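Local atomic coordinates of acyl-coenzyme A oxidase 3 (Yarrowia lipolytica, PDB entry 5YS9), a protein that oxidises acyl-CoA substrates to (2E)-enoyl-CoA with its FAD cofactor, reducing oxygen to hydrogen peroxide, in peroxisomal fatty acid beta-oxidation. Residues 16-19 with 20-23; 37-40 with 41-45. All coordinates share one frame; numbering follows the deposited sequence.

Contact 1: 16-19 with 20-23; sequences QYNT and FTEP
T21 reaches back to N18 and Y17 where the chain leaves strand 15-17. T21 CB lies 3.9 Å from N18 OD1. Beyond CB the side chain forks. OG1 takes the position between the backbone N and the carbonyl carbon (chi1 68°), which sends it back toward N18. T21 OG1 accepts a nearly straight hydrogen bond from N18 N, 3.1 Å long at 173°. A water 3.0 Å from T21 OG1 also donates to the carbonyl oxygen of Q16, so the hydroxyl is held both to N18, just past the strand, and through water to Q16 on it. The other branch, T21 CG2, touches the N18 amide, 3.6 Å from N18 OD1. N18 OD1 in turn accepts from T21 N at 2.8 Å, with the donor 39° above the amide plane. The two reciprocal bonds make a capping box at the start of a short helical turn. Separately, E22 N donates to N18 O at 3.0 Å, closing the turn, which leads into helix 23-31. The side chains of N18 and Y17 each cross T21 at about a right angle, with Y17 CD2 3.7 Å from T21 OG1. Y17 CB meets E22 CG at 3.8 Å. The carboxylate of E22 leads away to a salt bridge with R332. T19 OG1 hydrogen-bonds E175 of the second subunit, and Y656 of helix 655-666 packs against T19, F20 and P23.

Contact 2: 37-40 with 41-45; sequences PIKD and MTEFL
K39 and E43, one helical turn apart, run together and leave the helix in the same direction. The lysine chain bends at chi2 and again at chi4 (72°), and the second bend brings NZ to the glutamate. K39 NZ forms a salt bridge with E43 OE1 at 3.2 Å, the hydrogen bond within it weak. The CE methylene of K39 is also close, 3.5 Å from E43 OE1. D40 runs beside E43 as well, with its carboxylate plane turned 57° from that of the glutamate. D40 OD1 and E43 OE2 are 3.9 Å apart, a close approach of like charges. K575 probably eases it: it forms a salt bridge with E43 OE2 and a long, weak ion pair with D40 OD1. All this sits on the first turns of helix 38-46, in the N-terminal domain of the oxidase. Regular bonds hold the turns, such as E43 N to K39 O at 2.9 Å and F44 N to D40 O at 3.1 Å. With an alanine at E43, K575 would probably keep just its long, weak pair to D40 of these two acids, and K39 NZ would be set free to turn. On another side of the helix, I38 and T42 meet at a slant, with I38 CG2 4.1 Å from T42 OG1. That hydroxyl is hydrogen-bonded to the carbonyl oxygen of A636.

Both contacts are local and belong to the N-terminal part of the chain, but they share no element. Their centres are 31 Å apart and their nearest atoms about 16 Å. Contact 1 lies far from the centre of the chain, where the second subunit packs on it; the side chain of T19 is about 10 Å from a bound FAD. There E22 and P23 are buried, while Y17 to T21 are partly exposed. Contact 2 is nearer the centre and no other chain touches it. M41 and F44 are buried against neighbouring parts of the fold. Contact 1 is mostly neutral hydrogen bonding round a strand-to-helix turn. Contact 2 pairs regular helix bonds with a cluster of charges, D40 and E43 buried and K39 exposed.

Contact 1: 16-19 with 20-23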
ATOM      1  N   GLN A  16       5.025  36.562 -18.338  1.00 62.29           N
ATOM      2  CA  GLN A  16       5.145  35.247 -18.932  1.00 63.62           C
ATOM      3  C   GLN A  16       5.833  34.276 -17.991  1.00 56.54           C
ATOM      4  O   GLN A  16       6.804  34.609 -17.340  1.00 51.74           O
ATOM      5  CB  GLN A  16       5.905  35.332 -20.244  1.00 73.46           C
ATOM      6  CG  GLN A  16       5.017  35.586 -21.445  1.00 84.15           C
ATOM      7  CD  GLN A  16       4.901  34.372 -22.334  1.00 96.74           C
ATOM      8  OE1 GLN A  16       5.833  33.581 -22.432  1.00107.45           O
ATOM      9  NE2 GLN A  16       3.758  34.216 -22.988  1.00 95.96           N
ATOM     10  N   TYR A  17       5.323  33.059 -17.955  1.00 45.66           N
ATOM     11  CA  TYR A  17       5.837  32.048 -17.064  1.00 41.14           C
ATOM     12  C   TYR A  17       6.169  30.803 -17.832  1.00 38.77           C
ATOM     13  O   TYR A  17       5.679  30.590 -18.916  1.00 41.23           O
ATOM     14  CB  TYR A  17       4.826  31.718 -15.979  1.00 41.52           C
ATOM     15  CG  TYR A  17       4.510  32.864 -15.079  1.00 40.03           C
ATOM     16  CD1 TYR A  17       3.499  33.749 -15.383  1.00 43.87           C
ATOM     17  CD2 TYR A  17       5.225  33.072 -13.927  1.00 39.77           C
ATOM     18  CE1 TYR A  17       3.208  34.807 -14.559  1.00 41.45           C
ATOM     19  CE2 TYR A  17       4.943  34.127 -13.096  1.00 41.72           C
ATOM     20  CZ  TYR A  17       3.938  34.989 -13.418  1.00 41.29           C
ATOM     21  OH  TYR A  17       3.660  36.027 -12.587  1.00 45.45           O
ATOM     22  N   ASN A  18       7.034  29.993 -17.262  1.00 36.55           N
ATOM     23  CA  ASN A  18       7.424  28.735 -17.854  1.00 34.86           C
ATOM     24  C   ASN A  18       7.094  27.606 -16.894  1.00 34.41           C
ATOM     25  O   ASN A  18       6.499  27.834 -15.867  1.00 36.74           O
ATOM     26  CB  ASN A  18       8.894  28.743 -18.278  1.00 33.76           C
ATOM     27  CG  ASN A  18       9.844  28.849 -17.117  1.00 39.01           C
ATOM     28  OD1 ASN A  18       9.708  28.167 -16.123  1.00 35.27           O
ATOM     29  ND2 ASN A  18      10.831  29.697 -17.255  1.00 38.62           N
ATOM     30  N   THR A  19       7.451  26.386 -17.242  1.00 33.30           N
ATOM     31  CA  THR A  19       7.104  25.257 -16.421  1.00 33.15           C
ATOM     32  C   THR A  19       7.701  25.410 -15.036  1.00 33.84           C
ATOM     33  O   THR A  19       7.056  25.123 -14.052  1.00 37.70           O
ATOM     34  CB  THR A  19       7.640  23.974 -17.057  1.00 34.66           C
ATOM     35  OG1 THR A  19       6.933  23.729 -18.267  1.00 39.10           O
ATOM     36  CG2 THR A  19       7.459  22.795 -16.150  1.00 35.81           C
ATOM     37  N   PHE A  20       8.941  25.853 -14.977  1.00 31.77           N
ATOM     38  CA  PHE A  20       9.616  26.104 -13.721  1.00 31.62           C
ATOM     39  C   PHE A  20       9.053  27.238 -12.866  1.00 30.10           C
ATOM     40  O   PHE A  20       8.993  27.121 -11.659  1.00 29.68           O
ATOM     41  CB  PHE A  20      11.101  26.327 -13.982  1.00 32.07           C
ATOM     42  CG  PHE A  20      11.944  26.232 -12.763  1.00 34.82           C
ATOM     43  CD1 PHE A  20      12.128  25.025 -12.139  1.00 34.24           C
ATOM     44  CD2 PHE A  20      12.544  27.348 -12.233  1.00 32.55           C
ATOM     45  CE1 PHE A  20      12.900  24.928 -11.018  1.00 35.25           C
ATOM     46  CE2 PHE A  20      13.318  27.256 -11.107  1.00 31.76           C
ATOM     47  CZ  PHE A  20      13.495  26.046 -10.498  1.00 32.70           C
ATOM     48  N   THR A  21       8.688  28.350 -13.489  1.00 31.11           N
ATOM     49  CA  THR A  21       8.280  29.532 -12.742  1.00 32.25           C
ATOM     50  C   THR A  21       6.788  29.722 -12.472  1.00 34.78           C
ATOM     51  O   THR A  21       6.418  30.513 -11.634  1.00 33.53           O
ATOM     52  CB  THR A  21       8.843  30.815 -13.373  1.00 30.62           C
ATOM     53  OG1 THR A  21       8.229  31.041 -14.637  1.00 33.35           O
ATOM     54  CG2 THR A  21      10.308  30.694 -13.573  1.00 30.11           C
ATOM     55  N   GLU A  22       5.938  29.003 -13.183  1.00 36.11           N
ATOM     56  CA  GLU A  22       4.506  29.164 -12.990  1.00 38.17           C
ATOM     57  C   GLU A  22       3.921  28.743 -11.645  1.00 39.33           C
ATOM     58  O   GLU A  22       3.027  29.387 -11.147  1.00 40.61           O
ATOM     59  CB  GLU A  22       3.704  28.548 -14.126  1.00 33.57           C
ATOM     60  CG  GLU A  22       2.419  29.296 -14.375  1.00 33.88           C
ATOM     61  CD  GLU A  22       1.226  28.401 -14.525  1.00 36.48           C
ATOM     62  OE1 GLU A  22       1.366  27.306 -15.067  1.00 37.73           O
ATOM     63  OE2 GLU A  22       0.142  28.804 -14.110  1.00 40.29           O
ATOM     64  N   PRO A  23       4.390  27.644 -11.079  1.00 38.13           N
ATOM     65  CA  PRO A  23       3.728  27.092  -9.864  1.00 37.76           C
ATOM     66  C   PRO A  23       3.352  28.050  -8.695  1.00 39.12           C
ATOM     67  O   PRO A  23       2.182  28.061  -8.281  1.00 36.63           O
ATOM     68  CB  PRO A  23       4.697  26.010  -9.397  1.00 36.22           C
ATOM     69  CG  PRO A  23       5.344  25.542 -10.677  1.00 38.87           C
ATOM     70  CD  PRO A  23       5.529  26.802 -11.499  1.00 38.07           C
TER
HETATM   71  O   HOH W   1       8.629  33.859 -15.556  1.00 42.54           O

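Contact 2: 37-40 with 41-45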
ATOM      1  N   PRO A  37     -12.831  32.625   5.938  1.00 47.87           N
ATOM      2  CA  PRO A  37     -11.560  32.861   6.619  1.00 45.73           C
ATOM      3  C   PRO A  37     -11.071  31.515   7.119  1.00 47.20           C
ATOM      4  O   PRO A  37     -11.854  30.732   7.703  1.00 48.62           O
ATOM      5  CB  PRO A  37     -11.941  33.799   7.785  1.00 46.89           C
ATOM      6  CG  PRO A  37     -13.407  33.613   7.999  1.00 46.30           C
ATOM      7  CD  PRO A  37     -14.003  32.922   6.789  1.00 47.35           C
ATOM      8  N   ILE A  38      -9.794  31.253   6.892  1.00 48.66           N
ATOM      9  CA  ILE A  38      -9.221  29.924   7.105  1.00 48.49           C
ATOM     10  C   ILE A  38      -9.229  29.595   8.601  1.00 46.44           C
ATOM     11  O   ILE A  38      -9.596  28.489   8.981  1.00 44.15           O
ATOM     12  CB  ILE A  38      -7.815  29.800   6.452  1.00 52.03           C
ATOM     13  CG1 ILE A  38      -7.937  29.891   4.912  1.00 57.14           C
ATOM     14  CG2 ILE A  38      -7.120  28.499   6.834  1.00 51.15           C
ATOM     15  CD1 ILE A  38      -7.607  31.243   4.330  1.00 64.02           C
ATOM     16  N   LYS A  39      -8.878  30.571   9.427  1.00 48.45           N
ATOM     17  CA  LYS A  39      -8.915  30.448  10.892  1.00 53.70           C
ATOM     18  C   LYS A  39     -10.198  29.754  11.394  1.00 51.00           C
ATOM     19  O   LYS A  39     -10.137  28.881  12.276  1.00 53.33           O
ATOM     20  CB  LYS A  39      -8.679  31.838  11.532  1.00 62.06           C
ATOM     21  CG  LYS A  39      -9.305  32.125  12.896  1.00 72.83           C
ATOM     22  CD  LYS A  39     -10.036  33.474  12.927  1.00 79.72           C
ATOM     23  CE  LYS A  39     -10.971  33.618  14.135  1.00 87.73           C
ATOM     24  NZ  LYS A  39     -10.263  33.811  15.439  1.00 88.37           N
ATOM     25  N   ASP A  40     -11.346  30.091  10.828  1.00 48.09           N
ATOM     26  CA  ASP A  40     -12.590  29.456  11.301  1.00 48.17           C
ATOM     27  C   ASP A  40     -12.726  27.988  10.890  1.00 44.73           C
ATOM     28  O   ASP A  40     -13.389  27.208  11.581  1.00 42.50           O
ATOM     29  CB  ASP A  40     -13.814  30.236  10.850  1.00 48.56           C
ATOM     30  CG  ASP A  40     -13.902  31.615  11.474  1.00 50.34           C
ATOM     31  OD1 ASP A  40     -13.320  31.866  12.559  1.00 49.54           O
ATOM     32  OD2 ASP A  40     -14.595  32.456  10.861  1.00 58.35           O
ATOM     33  N   MET A  41     -12.119  27.607   9.767  1.00 40.33           N
ATOM     34  CA  MET A  41     -12.082  26.208   9.378  1.00 39.61           C
ATOM     35  C   MET A  41     -11.132  25.403  10.303  1.00 37.57           C
ATOM     36  O   MET A  41     -11.442  24.289  10.696  1.00 40.51           O
ATOM     37  CB  MET A  41     -11.674  26.104   7.901  1.00 45.44           C
ATOM     38  CG  MET A  41     -11.922  24.754   7.264  1.00 45.10           C
ATOM     39  SD  MET A  41     -13.658  24.335   7.366  1.00 49.31           S
ATOM     40  CE  MET A  41     -14.220  24.760   5.722  1.00 43.93           C
ATOM     41  N   THR A  42     -10.015  26.007  10.692  1.00 34.40           N
ATOM     42  CA  THR A  42      -9.097  25.426  11.636  1.00 36.91           C
ATOM     43  C   THR A  42      -9.743  25.254  13.011  1.00 41.13           C
ATOM     44  O   THR A  42      -9.515  24.218  13.667  1.00 43.90           O
ATOM     45  CB  THR A  42      -7.808  26.260  11.757  1.00 34.18           C
ATOM     46  OG1 THR A  42      -7.338  26.587  10.445  1.00 35.98           O
ATOM     47  CG2 THR A  42      -6.762  25.497  12.462  1.00 32.29           C
ATOM     48  N   GLU A  43     -10.548  26.235  13.441  1.00 44.87           N
ATOM     49  CA  GLU A  43     -11.364  26.099  14.700  1.00 46.33           C
ATOM     50  C   GLU A  43     -12.389  24.954  14.669  1.00 42.04           C
ATOM     51  O   GLU A  43     -12.542  24.215  15.656  1.00 38.86           O
ATOM     52  CB  GLU A  43     -12.071  27.413  15.077  1.00 48.98           C
ATOM     53  CG  GLU A  43     -11.195  28.361  15.894  1.00 51.58           C
ATOM     54  CD  GLU A  43     -11.741  29.768  15.959  1.00 54.63           C
ATOM     55  OE1 GLU A  43     -10.908  30.710  16.023  1.00 54.83           O
ATOM     56  OE2 GLU A  43     -12.991  29.913  15.920  1.00 53.88           O
ATOM     57  N   PHE A  44     -13.067  24.777  13.543  1.00 38.48           N
ATOM     58  CA  PHE A  44     -13.922  23.617  13.417  1.00 40.14           C
ATOM     59  C   PHE A  44     -13.153  22.278  13.534  1.00 38.35           C
ATOM     60  O   PHE A  44     -13.605  21.383  14.206  1.00 37.15           O
ATOM     61  CB  PHE A  44     -14.716  23.665  12.114  1.00 45.35           C
ATOM     62  CG  PHE A  44     -15.572  22.446  11.898  1.00 44.83           C
ATOM     63  CD1 PHE A  44     -16.683  22.233  12.684  1.00 44.02           C
ATOM     64  CD2 PHE A  44     -15.214  21.475  10.967  1.00 43.77           C
ATOM     65  CE1 PHE A  44     -17.454  21.102  12.506  1.00 42.94           C
ATOM     66  CE2 PHE A  44     -15.985  20.350  10.784  1.00 42.63           C
ATOM     67  CZ  PHE A  44     -17.111  20.163  11.558  1.00 40.95           C
ATOM     68  N   LEU A  45     -12.008  22.140  12.864  1.00 42.88           N
ATOM     69  CA  LEU A  45     -11.249  20.877  12.911  1.00 41.04           C
ATOM     70  C   LEU A  45     -10.770  20.529  14.294  1.00 39.04           C
ATOM     71  O   LEU A  45     -10.781  19.361  14.670  1.00 43.78           O
ATOM     72  CB  LEU A  45     -10.066  20.903  11.953  1.00 42.53           C
ATOM     73  CG  LEU A  45     -10.467  20.805  10.496  1.00 42.99           C
ATOM     74  CD1 LEU A  45      -9.339  21.244   9.580  1.00 45.81           C
ATOM     75  CD2 LEU A  45     -10.906  19.392  10.171  1.00 45.71           C
TER